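Local coordinates for beta-lactamase (Francisella tularensis subsp. tularensis, PDB 3P09), which probably hydrolyses beta-lactam antibiotics to substituted beta-amino acids, as expected of a class A beta-lactamase, at residues D26-L31 against Q275-L280; D36-I41 against K53-Y58; H59-S64 against Y236-D241; A213-F218 against S269-I274; N240-I245 against G256-N261. One frame throughout, in Å; residues are numbered along the deposited sequence.

How the contacts relate
Contacts 3, 4 and 5 are largely buried, while contacts 1 and 2 lie farther out, their centres 20 and 16 Å from that of the chain, and are partly buried. Contact 5 joins two central strands of the antiparallel sheet by backbone bonds, and contact 2 pairs its edge strand 53-54 with strand 38-44. Helix 271-289 serves contact 1 through its middle, where the chemistry is apolar, and contact 4 through its first turn, where a salt bridge and waters dominate. Contacts 3 and 5 share Asn240 and Asp241 of strand 239-246; contact 3 ties that strand by hydrogen bonds from a side-chain amide to the segment leading to Ser64, the probable active-site serine.

Contact 1 (D26-L31 against Q275-L280); sequences DSFKNL and QQAAKL
Leu31 and Leu280 meet in the seam of an antiparallel helix pair, formed by the N-terminal helix 24-35 and the C-terminal helix 271-289 of the alpha/beta sandwich. The N-to-C directions of the two short helical segments differ by 171°, and their axes approach to 10.4 Å, with Phe28 and Ala277 as one pair in register. Apolar contacts carry the interface. Leu280 CD1 is the hub: it lies 3.7 Å from Ser27 CB and 4.0 Å from Leu31 CD1. The same methyl sits 3.9 Å from Phe28 CE1, and the phenylalanine and leucine side chains run antiparallel alongside one another. With CG of Leu31 beside its own backbone N (chi1 -62°), the two methyls fork across the seam, and CD1 comes within 3.8 Å of Ala277 CB. Ala277, having only a methyl, lets Leu31 settle close to the opposing backbone.

Polar groups contribute no hydrogen bond between the segments. Gln276 instead uses its amide beyond them, with NE2 bonded to Tyr35 OH and OE1 receiving Lys34 NZ, which fixes the amide at the margin of the apolar seam. There Leu31 CD2 touches Gln276 OE1 at 3.6 Å. On the buried side, facing the sheet, Phe28 turns its ring edge to the backbone, with CE1 4.1 Å from Ala277 O.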
# COMPACT_ATOMS: atom_id res chain seq x y z
N ASP A 26 19.96 11.65 -10.44
CA ASP A 26 20.67 12.68 -9.69
C ASP A 26 19.74 13.37 -8.71
O ASP A 26 20.14 13.71 -7.60
CB ASP A 26 21.25 13.73 -10.64
CG ASP A 26 22.32 13.17 -11.56
OD1 ASP A 26 23.15 12.36 -11.08
OD2 ASP A 26 22.32 13.54 -12.75
N SER A 27 18.50 13.59 -9.14
CA SER A 27 17.53 14.28 -8.30
C SER A 27 17.08 13.43 -7.11
O SER A 27 16.90 13.94 -6.00
CB SER A 27 16.33 14.74 -9.14
OG SER A 27 16.69 15.87 -9.90
N PHE A 28 16.90 12.13 -7.32
CA PHE A 28 16.54 11.26 -6.21
C PHE A 28 17.70 11.15 -5.22
O PHE A 28 17.49 11.16 -4.01
CB PHE A 28 16.13 9.88 -6.74
CG PHE A 28 14.88 9.92 -7.59
CD1 PHE A 28 13.81 10.72 -7.22
CD2 PHE A 28 14.79 9.19 -8.76
CE1 PHE A 28 12.67 10.77 -8.01
CE2 PHE A 28 13.65 9.23 -9.55
CZ PHE A 28 12.58 10.02 -9.17
N LYS A 29 18.92 11.06 -5.74
CA LYS A 29 20.11 11.06 -4.89
C LYS A 29 20.23 12.33 -4.05
O LYS A 29 20.67 12.28 -2.90
CB LYS A 29 21.38 10.88 -5.74
CG LYS A 29 22.67 10.86 -4.93
CD LYS A 29 22.75 9.65 -4.02
CE LYS A 29 24.06 9.65 -3.24
NZ LYS A 29 24.29 8.37 -2.50
N ASN A 30 19.86 13.47 -4.61
CA ASN A 30 19.86 14.71 -3.85
C ASN A 30 18.89 14.65 -2.67
O ASN A 30 19.18 15.16 -1.59
CB ASN A 30 19.56 15.92 -4.74
CG ASN A 30 20.71 16.24 -5.69
OD1 ASN A 30 21.86 15.84 -5.45
ND2 ASN A 30 20.42 16.98 -6.76
N LEU A 31 17.74 14.00 -2.87
CA LEU A 31 16.78 13.85 -1.78
C LEU A 31 17.37 13.03 -0.64
O LEU A 31 17.16 13.34 0.53
CB LEU A 31 15.47 13.22 -2.27
CG LEU A 31 14.67 13.99 -3.33
CD1 LEU A 31 13.43 13.19 -3.73
CD2 LEU A 31 14.27 15.36 -2.81
N GLN A 275 6.69 13.89 -0.95
CA GLN A 275 6.13 14.99 -1.73
C GLN A 275 7.09 15.42 -2.83
O GLN A 275 6.70 15.62 -3.99
CB GLN A 275 5.81 16.19 -0.84
CG GLN A 275 4.78 15.89 0.21
CD GLN A 275 4.65 17.01 1.20
OE1 GLN A 275 5.39 17.99 1.13
NE2 GLN A 275 3.72 16.88 2.14
N GLN A 276 8.36 15.55 -2.47
CA GLN A 276 9.33 16.08 -3.40
C GLN A 276 9.65 15.07 -4.51
O GLN A 276 9.76 15.43 -5.68
CB GLN A 276 10.58 16.55 -2.65
CG GLN A 276 10.31 17.80 -1.80
CD GLN A 276 11.37 18.02 -0.75
OE1 GLN A 276 12.57 17.95 -1.03
NE2 GLN A 276 10.94 18.29 0.48
N ALA A 277 9.78 13.80 -4.13
CA ALA A 277 9.99 12.74 -5.10
C ALA A 277 8.81 12.67 -6.07
O ALA A 277 9.00 12.55 -7.28
CB ALA A 277 10.18 11.40 -4.42
N ALA A 278 7.60 12.76 -5.53
CA ALA A 278 6.39 12.70 -6.37
C ALA A 278 6.32 13.88 -7.34
O ALA A 278 5.79 13.75 -8.44
CB ALA A 278 5.13 12.64 -5.50
N LYS A 279 6.83 15.03 -6.92
CA LYS A 279 6.79 16.22 -7.76
C LYS A 279 7.76 16.07 -8.93
O LYS A 279 7.46 16.46 -10.07
CB LYS A 279 7.12 17.47 -6.95
CG LYS A 279 7.09 18.76 -7.75
CD LYS A 279 5.78 18.89 -8.52
CE LYS A 279 5.39 20.34 -8.74
NZ LYS A 279 5.01 20.99 -7.45
N LEU A 280 8.93 15.50 -8.64
CA LEU A 280 9.91 15.23 -9.68
C LEU A 280 9.27 14.32 -10.71
O LEU A 280 9.42 14.52 -11.91
CB LEU A 280 11.14 14.55 -9.09
CG LEU A 280 12.03 15.46 -8.24
CD1 LEU A 280 13.07 14.66 -7.47
CD2 LEU A 280 12.70 16.50 -9.13

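Contact 2 (D36-I41 against K53-Y58); sequences DGKIGI and KYNESY. With SO4 (sulfate ion), chain D; SO4 (sulfate ion), chain G.
Lys38 and Tyr58 cross at about a right angle, the aliphatic part of the lysine passing over one face of the phenol ring. Lys38 CG comes 4.0 Å from Tyr58 CZ, and CD stands above the plane, offset toward the rim. A bend at chi2 (-96°) steers the rest of the lysine chain past Asn55, which it also crosses nearly perpendicularly.

The Asn55 amide points its N-H at Ile39 O: ND2 donates at 3.0 Å with the oxygen close to the amide plane, although the donor is tilted 30° from the carbonyl plane. Tyr54 approaches Ile39 differently, putting its ring edge at the carbonyl, with CD1 3.4 Å from Ile39 O, while the Ile39 side chain crosses the ring at about a right angle. The Tyr54 hydroxyl is bonded to Glu32 of helix 24-35.

These side chains flank a short antiparallel hairpin in which Ile41 and Tyr54 form a hydrogen-bonded pair, Ile41 N reaching Tyr54 O at 2.9 Å. Beyond it the chain leaves the strand at Asn55 and enters a type I turn. Asn55 ND2 thus carries the pairing one residue past the strand, and a water that accepts from both ties it to Lys38 NZ. The weak contact of that ammonium with a sulfate, probably from the crystallisation liquor, suggests at most that anions can reach it.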
# COMPACT_ATOMS: atom_id res chain seq x y z
N ASP A 36 18.90 12.06 4.54
CA ASP A 36 19.46 10.77 4.95
C ASP A 36 18.54 9.63 4.52
O ASP A 36 17.41 9.85 4.07
CB ASP A 36 19.69 10.69 6.47
CG ASP A 36 20.60 11.80 6.99
OD1 ASP A 36 21.53 12.23 6.27
OD2 ASP A 36 20.38 12.22 8.15
N GLY A 37 19.04 8.40 4.67
CA GLY A 37 18.27 7.22 4.34
C GLY A 37 18.19 6.93 2.86
O GLY A 37 19.00 7.41 2.06
N LYS A 38 17.20 6.11 2.49
CA LYS A 38 17.08 5.61 1.13
C LYS A 38 15.67 5.84 0.61
O LYS A 38 14.69 5.62 1.34
CB LYS A 38 17.40 4.12 1.09
CG LYS A 38 18.87 3.80 1.36
CD LYS A 38 19.64 3.63 0.07
CE LYS A 38 21.14 3.66 0.33
NZ LYS A 38 21.90 3.83 -0.94
N ILE A 39 15.56 6.28 -0.64
CA ILE A 39 14.25 6.39 -1.26
C ILE A 39 14.17 5.40 -2.41
O ILE A 39 15.15 5.18 -3.13
CB ILE A 39 14.00 7.82 -1.76
CG1 ILE A 39 12.52 7.98 -2.15
CG2 ILE A 39 14.91 8.14 -2.94
CD1 ILE A 39 11.81 9.07 -1.42
N GLY A 40 13.02 4.76 -2.57
CA GLY A 40 12.84 3.75 -3.60
C GLY A 40 11.63 4.12 -4.43
O GLY A 40 10.59 4.49 -3.89
N ILE A 41 11.77 4.03 -5.75
CA ILE A 41 10.79 4.54 -6.69
C ILE A 41 10.57 3.52 -7.81
O ILE A 41 11.53 2.98 -8.36
CB ILE A 41 11.29 5.84 -7.38
CG1 ILE A 41 11.67 6.93 -6.37
CG2 ILE A 41 10.29 6.34 -8.41
CD1 ILE A 41 10.59 7.28 -5.40
N LYS A 53 12.64 4.61 -12.31
CA LYS A 53 12.94 3.68 -11.23
C LYS A 53 14.21 4.11 -10.51
O LYS A 53 15.10 4.67 -11.11
CB LYS A 53 13.10 2.26 -11.80
CG LYS A 53 14.16 2.18 -12.88
CD LYS A 53 14.19 0.84 -13.60
CE LYS A 53 15.19 0.92 -14.76
NZ LYS A 53 15.45 -0.38 -15.42
N TYR A 54 14.27 3.85 -9.21
CA TYR A 54 15.45 4.22 -8.44
C TYR A 54 15.46 3.39 -7.17
O TYR A 54 14.47 3.37 -6.44
CB TYR A 54 15.40 5.70 -8.10
CG TYR A 54 16.61 6.23 -7.38
CD1 TYR A 54 16.64 6.32 -5.99
CD2 TYR A 54 17.73 6.66 -8.08
CE1 TYR A 54 17.74 6.80 -5.32
CE2 TYR A 54 18.85 7.16 -7.41
CZ TYR A 54 18.84 7.22 -6.03
OH TYR A 54 19.93 7.71 -5.34
N ASN A 55 16.57 2.69 -6.91
CA ASN A 55 16.63 1.73 -5.83
C ASN A 55 15.45 0.77 -5.88
O ASN A 55 14.90 0.40 -4.84
CB ASN A 55 16.61 2.44 -4.46
CG ASN A 55 17.97 2.97 -4.06
OD1 ASN A 55 19.00 2.41 -4.42
ND2 ASN A 55 17.97 4.07 -3.30
N GLU A 56 15.04 0.36 -7.08
CA GLU A 56 13.77 -0.35 -7.21
C GLU A 56 13.83 -1.78 -6.67
O GLU A 56 12.79 -2.42 -6.52
CB GLU A 56 13.29 -0.35 -8.67
CG GLU A 56 14.06 -1.26 -9.60
CD GLU A 56 15.33 -0.63 -10.13
OE1 GLU A 56 15.71 0.47 -9.66
OE2 GLU A 56 15.96 -1.22 -11.04
N SER A 57 15.03 -2.27 -6.37
CA SER A 57 15.21 -3.61 -5.82
C SER A 57 15.74 -3.59 -4.40
O SER A 57 16.14 -4.62 -3.87
CB SER A 57 16.15 -4.43 -6.70
OG SER A 57 15.51 -4.84 -7.89
N TYR A 58 15.79 -2.41 -3.79
CA TYR A 58 16.15 -2.28 -2.38
C TYR A 58 14.92 -2.67 -1.54
O TYR A 58 13.79 -2.40 -1.94
CB TYR A 58 16.52 -0.83 -2.09
CG TYR A 58 17.21 -0.61 -0.76
CD1 TYR A 58 16.49 -0.26 0.38
CD2 TYR A 58 18.60 -0.73 -0.65
CE1 TYR A 58 17.13 -0.03 1.59
CE2 TYR A 58 19.24 -0.52 0.55
CZ TYR A 58 18.51 -0.17 1.66
OH TYR A 58 19.14 0.05 2.86
S SO4 D . 12.59 -2.45 -15.34
O1 SO4 D . 12.18 -1.14 -15.84
O2 SO4 D . 14.04 -2.49 -15.19
O3 SO4 D . 11.98 -2.71 -14.04
O4 SO4 D . 12.17 -3.49 -16.28
S SO4 G . 25.37 3.44 -2.56
O1 SO4 G . 24.68 4.70 -2.28
O2 SO4 G . 26.81 3.62 -2.40
O3 SO4 G . 24.91 2.41 -1.62
O4 SO4 G . 25.09 3.02 -3.93
O HOH W 1 20.58 5.15 -2.97

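Contact 3 (H59-S64 against Y236-D241); sequences HFPICS and YAATND
Asn240 grips the backbone of Pro61 and Ile62, tying the central sheet of the class A beta-lactamase fold to the segment that carries Ser64, just ahead of helix 66-80. Its ND2 donates to Pro61 O at 2.9 Å, a straight bond (165°) lying in the carbonyl plane and also in the plane of the amide. A second, weak bond runs from Asn240 ND2 to Ile62 O at 3.2 Å, so one nitrogen holds two successive carbonyls. A water between Asn240 OD1 and Pro61 O lies 2.9 Å from each.

Beside this polar clamp is an apolar one. Ala238 CB touches Pro61 CB at 3.9 Å and Cys63 SG at 3.8 Å. The sulfur is in turn locked by a disulfide to Cys233, a link beside the serine that is also known from class A carbapenemases. Ser64 OG is hydrogen-bonded to Lys67 NZ, consistent with the SxxK pair of a serine beta-lactamase, and the bonds to Pro61 O and Ile62 O probably steady the backbone just before Ser64.

Farther out, Thr239 braces the bend that delivers Ala238. Its hydroxyl accepts from Asn270 N and donates to its own segment, with Thr239 OG1 2.8 Å from Ala237 O and well above the carbonyl plane.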
# COMPACT_ATOMS: atom_id res chain seq x y z
N HIS A 59 15.15 -3.31 -0.40
CA HIS A 59 14.04 -3.74 0.46
C HIS A 59 13.76 -2.71 1.56
O HIS A 59 14.67 -2.26 2.26
CB HIS A 59 14.33 -5.11 1.08
CG HIS A 59 14.25 -6.25 0.11
ND1 HIS A 59 13.22 -7.17 0.13
CD2 HIS A 59 15.08 -6.63 -0.89
CE1 HIS A 59 13.41 -8.06 -0.82
NE2 HIS A 59 14.53 -7.76 -1.46
N PHE A 60 12.48 -2.36 1.68
CA PHE A 60 11.97 -1.35 2.60
C PHE A 60 10.89 -1.97 3.49
O PHE A 60 10.11 -2.81 3.04
CB PHE A 60 11.28 -0.23 1.80
CG PHE A 60 12.21 0.61 0.95
CD1 PHE A 60 12.63 0.15 -0.29
CD2 PHE A 60 12.63 1.86 1.38
CE1 PHE A 60 13.47 0.91 -1.09
CE2 PHE A 60 13.48 2.64 0.60
CZ PHE A 60 13.90 2.17 -0.64
N PRO A 61 10.79 -1.52 4.74
CA PRO A 61 9.63 -1.92 5.56
C PRO A 61 8.33 -1.69 4.77
O PRO A 61 8.14 -0.61 4.21
CB PRO A 61 9.69 -0.95 6.74
CG PRO A 61 11.17 -0.62 6.87
CD PRO A 61 11.69 -0.58 5.43
N ILE A 62 7.44 -2.68 4.73
CA ILE A 62 6.19 -2.52 3.99
C ILE A 62 5.15 -1.77 4.84
O ILE A 62 4.35 -1.00 4.31
CB ILE A 62 5.63 -3.88 3.49
CG1 ILE A 62 4.49 -3.66 2.48
CG2 ILE A 62 5.19 -4.78 4.65
CD1 ILE A 62 3.96 -4.96 1.85
N CYS A 63 5.18 -1.96 6.15
CA CYS A 63 4.24 -1.27 7.03
C CYS A 63 2.81 -1.55 6.57
O CYS A 63 2.51 -2.63 6.05
CB CYS A 63 4.53 0.25 7.04
SG CYS A 63 6.30 0.68 7.23
N SER A 64 1.92 -0.57 6.72
CA SER A 64 0.51 -0.74 6.40
C SER A 64 0.22 -0.94 4.92
O SER A 64 -0.91 -1.25 4.55
CB SER A 64 -0.30 0.45 6.91
OG SER A 64 -0.54 0.32 8.30
N TYR A 236 12.45 3.62 11.93
CA TYR A 236 13.33 3.74 10.76
C TYR A 236 12.79 4.72 9.73
O TYR A 236 12.96 4.52 8.52
CB TYR A 236 13.60 2.37 10.13
CG TYR A 236 14.34 1.43 11.05
CD1 TYR A 236 15.67 1.66 11.39
CD2 TYR A 236 13.71 0.31 11.59
CE1 TYR A 236 16.36 0.80 12.24
CE2 TYR A 236 14.38 -0.55 12.44
CZ TYR A 236 15.70 -0.30 12.77
OH TYR A 236 16.36 -1.17 13.61
N ALA A 237 12.15 5.77 10.22
CA ALA A 237 11.55 6.81 9.38
C ALA A 237 10.71 6.23 8.24
O ALA A 237 10.47 6.90 7.24
CB ALA A 237 12.64 7.72 8.81
N ALA A 238 10.24 4.99 8.38
CA ALA A 238 9.61 4.29 7.25
C ALA A 238 8.30 4.97 6.86
O ALA A 238 7.35 5.01 7.65
CB ALA A 238 9.38 2.80 7.56
N THR A 239 8.27 5.48 5.64
CA THR A 239 7.13 6.26 5.17
C THR A 239 6.88 5.86 3.72
O THR A 239 7.76 6.04 2.87
CB THR A 239 7.46 7.77 5.22
OG1 THR A 239 8.11 8.09 6.46
CG2 THR A 239 6.19 8.61 5.10
N ASN A 240 5.70 5.30 3.43
CA ASN A 240 5.44 4.76 2.09
C ASN A 240 4.16 5.30 1.49
O ASN A 240 3.23 5.68 2.21
CB ASN A 240 5.31 3.22 2.10
CG ASN A 240 6.52 2.50 2.68
OD1 ASN A 240 7.64 3.00 2.64
ND2 ASN A 240 6.28 1.31 3.20
N ASP A 241 4.09 5.32 0.16
CA ASP A 241 2.83 5.58 -0.51
C ASP A 241 2.87 4.83 -1.83
O ASP A 241 3.83 4.97 -2.58
CB ASP A 241 2.61 7.09 -0.72
CG ASP A 241 1.16 7.43 -1.08
OD1 ASP A 241 0.27 6.56 -0.95
OD2 ASP A 241 0.92 8.58 -1.47
O HOH W 2 9.79 1.82 4.19

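Contact 4 (A213-F218 against S269-I274); sequences ANRIAF and SNEEII
Arg215 and Ile274 bring the two backbones together, their CA atoms 5.6 Å apart, where a loop meets the start of the C-terminal helix. Arg215 sits at phi/psi -118°/-121°, an uncommon conformation, neither helical nor extended, that turns the chain before Ile216-Phe218 take up helical angles. Opposite, Asn270 is the N-cap of helix 271-289: its OD1 accepts from Ile273 N at 3.0 Å, from above the amide carbonyl plane.

The side chains add one strong polar link. Arg215 NE donates to Glu271 OE2 at 2.8 Å in a salt bridge, along a nearly straight line (166°). The carboxylate oxygen lies at the guanidinium edge and uses its anti lone pair, yet the two flat groups stand almost perpendicular. Arg215 is extended from CG to NE, which carries NE out to the carboxylate, and the two side chains cross at about a right angle. One water extends the grip to Asn214, accepting from its N and donating to Glu271 OE2; a second donates to Glu271 OE1 at 2.7 Å. The carboxylate, close to the first turn of the helix, is probably stabilised as an anion there as well as by the arginine. Below the polar layer, Ile274 CG2 packs against Arg215 CB at 3.9 Å.

The guanidinium reaches onward into the sheet: NH1 donates to Asn240 O of strand 239-246 and to Gly231 O, and NH2 to Thr232 OG1. The salt bridge thus fastens helix 271-289, through one arginine, to the edge strand 225-232 and its neighbour.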
# COMPACT_ATOMS: atom_id res chain seq x y z
N ALA A 213 -3.17 12.17 1.65
CA ALA A 213 -3.31 13.55 1.17
C ALA A 213 -1.98 14.32 1.15
O ALA A 213 -1.79 15.21 0.33
CB ALA A 213 -4.37 14.32 1.98
N ASN A 214 -1.07 13.97 2.05
CA ASN A 214 0.19 14.71 2.16
C ASN A 214 1.37 13.94 1.59
O ASN A 214 2.53 14.22 1.91
CB ASN A 214 0.45 15.13 3.60
CG ASN A 214 -0.47 16.26 4.05
OD1 ASN A 214 -0.39 17.37 3.53
ND2 ASN A 214 -1.34 15.98 5.01
N ARG A 215 1.07 12.95 0.76
CA ARG A 215 2.12 12.16 0.14
C ARG A 215 2.07 12.32 -1.38
O ARG A 215 2.19 13.43 -1.86
CB ARG A 215 2.08 10.72 0.65
CG ARG A 215 2.36 10.72 2.16
CD ARG A 215 2.37 9.33 2.80
NE ARG A 215 2.49 9.47 4.24
CZ ARG A 215 2.75 8.48 5.09
NH1 ARG A 215 2.93 7.24 4.65
NH2 ARG A 215 2.83 8.75 6.39
N ILE A 216 1.89 11.25 -2.13
CA ILE A 216 1.91 11.39 -3.59
C ILE A 216 0.88 12.40 -4.10
O ILE A 216 1.18 13.25 -4.95
CB ILE A 216 1.69 10.03 -4.29
CG1 ILE A 216 2.93 9.14 -4.10
CG2 ILE A 216 1.38 10.24 -5.76
CD1 ILE A 216 2.74 7.68 -4.54
N ALA A 217 -0.34 12.30 -3.58
CA ALA A 217 -1.44 13.15 -4.02
C ALA A 217 -1.09 14.63 -3.92
O ALA A 217 -1.53 15.44 -4.74
CB ALA A 217 -2.71 12.85 -3.23
N PHE A 218 -0.31 14.98 -2.90
CA PHE A 218 0.07 16.36 -2.62
C PHE A 218 0.76 17.02 -3.82
O PHE A 218 0.75 18.24 -3.96
CB PHE A 218 1.01 16.35 -1.41
CG PHE A 218 1.42 17.72 -0.94
CD1 PHE A 218 2.54 18.34 -1.46
CD2 PHE A 218 0.71 18.36 0.06
CE1 PHE A 218 2.93 19.60 -1.01
CE2 PHE A 218 1.09 19.62 0.51
CZ PHE A 218 2.21 20.23 -0.02
N SER A 269 8.71 9.53 10.81
CA SER A 269 8.28 9.51 9.41
C SER A 269 8.60 10.82 8.69
O SER A 269 8.73 11.88 9.32
CB SER A 269 6.78 9.22 9.33
OG SER A 269 6.06 10.30 9.90
N ASN A 270 8.71 10.76 7.37
CA ASN A 270 9.07 11.92 6.58
C ASN A 270 8.20 11.98 5.33
O ASN A 270 8.49 11.31 4.34
CB ASN A 270 10.55 11.85 6.19
CG ASN A 270 11.01 13.05 5.37
OD1 ASN A 270 10.19 13.80 4.82
ND2 ASN A 270 12.32 13.23 5.28
N GLU A 271 7.12 12.74 5.38
CA GLU A 271 6.21 12.88 4.24
C GLU A 271 6.77 13.84 3.19
O GLU A 271 6.45 13.74 2.00
CB GLU A 271 4.83 13.35 4.71
CG GLU A 271 4.09 12.33 5.58
CD GLU A 271 2.63 12.72 5.83
OE1 GLU A 271 2.39 13.82 6.36
OE2 GLU A 271 1.73 11.91 5.49
N GLU A 272 7.60 14.78 3.61
CA GLU A 272 8.08 15.80 2.69
C GLU A 272 8.94 15.20 1.58
O GLU A 272 8.89 15.64 0.43
CB GLU A 272 8.88 16.88 3.42
CG GLU A 272 8.41 17.13 4.85
CD GLU A 272 7.65 18.43 5.00
OE1 GLU A 272 8.11 19.46 4.45
OE2 GLU A 272 6.60 18.43 5.68
N ILE A 273 9.74 14.19 1.91
CA ILE A 273 10.55 13.58 0.88
C ILE A 273 9.68 12.88 -0.18
O ILE A 273 9.99 12.93 -1.37
CB ILE A 273 11.61 12.63 1.44
CG1 ILE A 273 12.69 12.38 0.39
CG2 ILE A 273 10.98 11.30 1.91
CD1 ILE A 273 13.80 11.45 0.87
N ILE A 274 8.60 12.25 0.27
CA ILE A 274 7.65 11.66 -0.65
C ILE A 274 7.06 12.77 -1.55
O ILE A 274 6.95 12.61 -2.77
CB ILE A 274 6.49 10.93 0.08
CG1 ILE A 274 7.03 9.98 1.15
CG2 ILE A 274 5.61 10.18 -0.92
CD1 ILE A 274 7.84 8.85 0.60
O HOH W 3 -0.71 11.92 3.99
O HOH W 4 -0.14 13.75 7.19

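Contact 5 (N240-I245 against G256-N261); sequences NDVAII and GILYTN
Val242 and Leu258 meet through torsions that turn their branches across the strand pair. Val242 has CG1 opposite its backbone N (chi1 -177°), which sets CG2 on the side of Leu258, and Leu258 (chi1 -44°) sends CD1 outward and leaves its other branch, CD2, turned over the neighbouring strand. Val242 CG2 and Leu258 CD2 are 4.1 Å apart, and the same leucine methyl lies 3.6 Å from Asn240 CG, roofing the carbon of the amide. From there Asn240 OD1 accepts a weak bond from Tyr259 N at 3.5 Å.

The backbones form an antiparallel hairpin, the short axes 4.9 Å apart. Asp241 and Ile257 are the hydrogen-bonded pair: Asp241 N to Ile257 O and Ile257 N to Asp241 O both measure 3.0 Å, each donor nearly along the C=O axis. Asn240 with Leu258, and Val242 with Gly256, are non-hydrogen-bonded pairs; Gly256 brings no side chain, and Val242 CG1 comes 4.2 Å from Gly256 CA.

Two faces result. On that of Asp241 and Ile257, Ile216 N bonds Asp241 OD2, the nearby carboxylate of Asp228 may favour a shared proton, and Ile257 packs on Ile274 and Ala278 of helix 271-289. On the other, Val242 touches Ile185 and Leu258 touches Pro178, both of helix 178-190.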
# COMPACT_ATOMS: atom_id res chain seq x y z
N ASN A 240 5.70 5.30 3.43
CA ASN A 240 5.44 4.76 2.09
C ASN A 240 4.16 5.30 1.49
O ASN A 240 3.23 5.68 2.21
CB ASN A 240 5.31 3.22 2.10
CG ASN A 240 6.52 2.50 2.68
OD1 ASN A 240 7.64 3.00 2.64
ND2 ASN A 240 6.28 1.31 3.20
N ASP A 241 4.09 5.32 0.16
CA ASP A 241 2.83 5.58 -0.51
C ASP A 241 2.87 4.83 -1.83
O ASP A 241 3.83 4.97 -2.58
CB ASP A 241 2.61 7.09 -0.72
CG ASP A 241 1.16 7.43 -1.08
OD1 ASP A 241 0.27 6.56 -0.95
OD2 ASP A 241 0.92 8.58 -1.47
N VAL A 242 1.86 4.01 -2.10
CA VAL A 242 1.80 3.27 -3.37
C VAL A 242 0.46 3.57 -4.03
O VAL A 242 -0.60 3.42 -3.40
CB VAL A 242 1.99 1.75 -3.18
CG1 VAL A 242 1.98 1.02 -4.53
CG2 VAL A 242 3.27 1.46 -2.41
N ALA A 243 0.51 3.98 -5.29
CA ALA A 243 -0.62 4.65 -5.90
C ALA A 243 -0.92 4.15 -7.29
O ALA A 243 -0.04 3.63 -7.98
CB ALA A 243 -0.37 6.13 -5.93
N ILE A 244 -2.18 4.30 -7.69
CA ILE A 244 -2.53 4.24 -9.10
C ILE A 244 -2.95 5.64 -9.49
O ILE A 244 -3.68 6.31 -8.76
CB ILE A 244 -3.71 3.31 -9.38
CG1 ILE A 244 -3.40 1.88 -8.96
CG2 ILE A 244 -4.04 3.37 -10.87
CD1 ILE A 244 -2.27 1.27 -9.69
N ILE A 245 -2.49 6.08 -10.65
CA ILE A 245 -2.72 7.45 -11.09
C ILE A 245 -3.26 7.42 -12.51
O ILE A 245 -2.77 6.64 -13.33
CB ILE A 245 -1.41 8.24 -11.10
CG1 ILE A 245 -0.78 8.22 -9.70
CG2 ILE A 245 -1.64 9.66 -11.59
CD1 ILE A 245 0.63 8.81 -9.63
N GLY A 256 5.06 3.58 -6.97
CA GLY A 256 5.40 3.26 -5.59
C GLY A 256 6.57 4.12 -5.16
O GLY A 256 7.56 4.22 -5.89
N ILE A 257 6.46 4.75 -3.99
CA ILE A 257 7.57 5.50 -3.40
C ILE A 257 7.73 5.05 -1.95
O ILE A 257 6.80 5.19 -1.15
CB ILE A 257 7.31 7.02 -3.43
CG1 ILE A 257 7.05 7.50 -4.86
CG2 ILE A 257 8.48 7.76 -2.81
CD1 ILE A 257 6.69 8.98 -4.96
N LEU A 258 8.88 4.46 -1.63
CA LEU A 258 9.13 3.94 -0.29
C LEU A 258 10.34 4.68 0.27
O LEU A 258 11.28 4.99 -0.46
CB LEU A 258 9.41 2.43 -0.33
CG LEU A 258 8.46 1.62 -1.24
CD1 LEU A 258 8.85 0.14 -1.22
CD2 LEU A 258 7.00 1.77 -0.86
N TYR A 259 10.31 4.97 1.56
CA TYR A 259 11.41 5.71 2.16
C TYR A 259 11.73 5.09 3.51
O TYR A 259 10.82 4.76 4.26
CB TYR A 259 11.07 7.21 2.33
CG TYR A 259 12.12 7.93 3.12
CD1 TYR A 259 13.36 8.20 2.56
CD2 TYR A 259 11.90 8.32 4.44
CE1 TYR A 259 14.35 8.84 3.30
CE2 TYR A 259 12.89 8.96 5.18
CZ TYR A 259 14.11 9.22 4.60
OH TYR A 259 15.12 9.85 5.31
N THR A 260 13.01 4.91 3.79
CA THR A 260 13.42 4.44 5.11
C THR A 260 14.83 4.92 5.43
O THR A 260 15.63 5.18 4.53
CB THR A 260 13.33 2.89 5.21
OG1 THR A 260 13.43 2.48 6.58
CG2 THR A 260 14.42 2.22 4.40
N ASN A 261 15.11 5.06 6.72
CA ASN A 261 16.46 5.36 7.18
C ASN A 261 16.89 4.17 8.02
O ASN A 261 16.58 4.10 9.21
CB ASN A 261 16.48 6.66 8.01
CG ASN A 261 17.88 7.03 8.51
OD1 ASN A 261 18.82 6.24 8.42
ND2 ASN A 261 17.99 8.24 9.08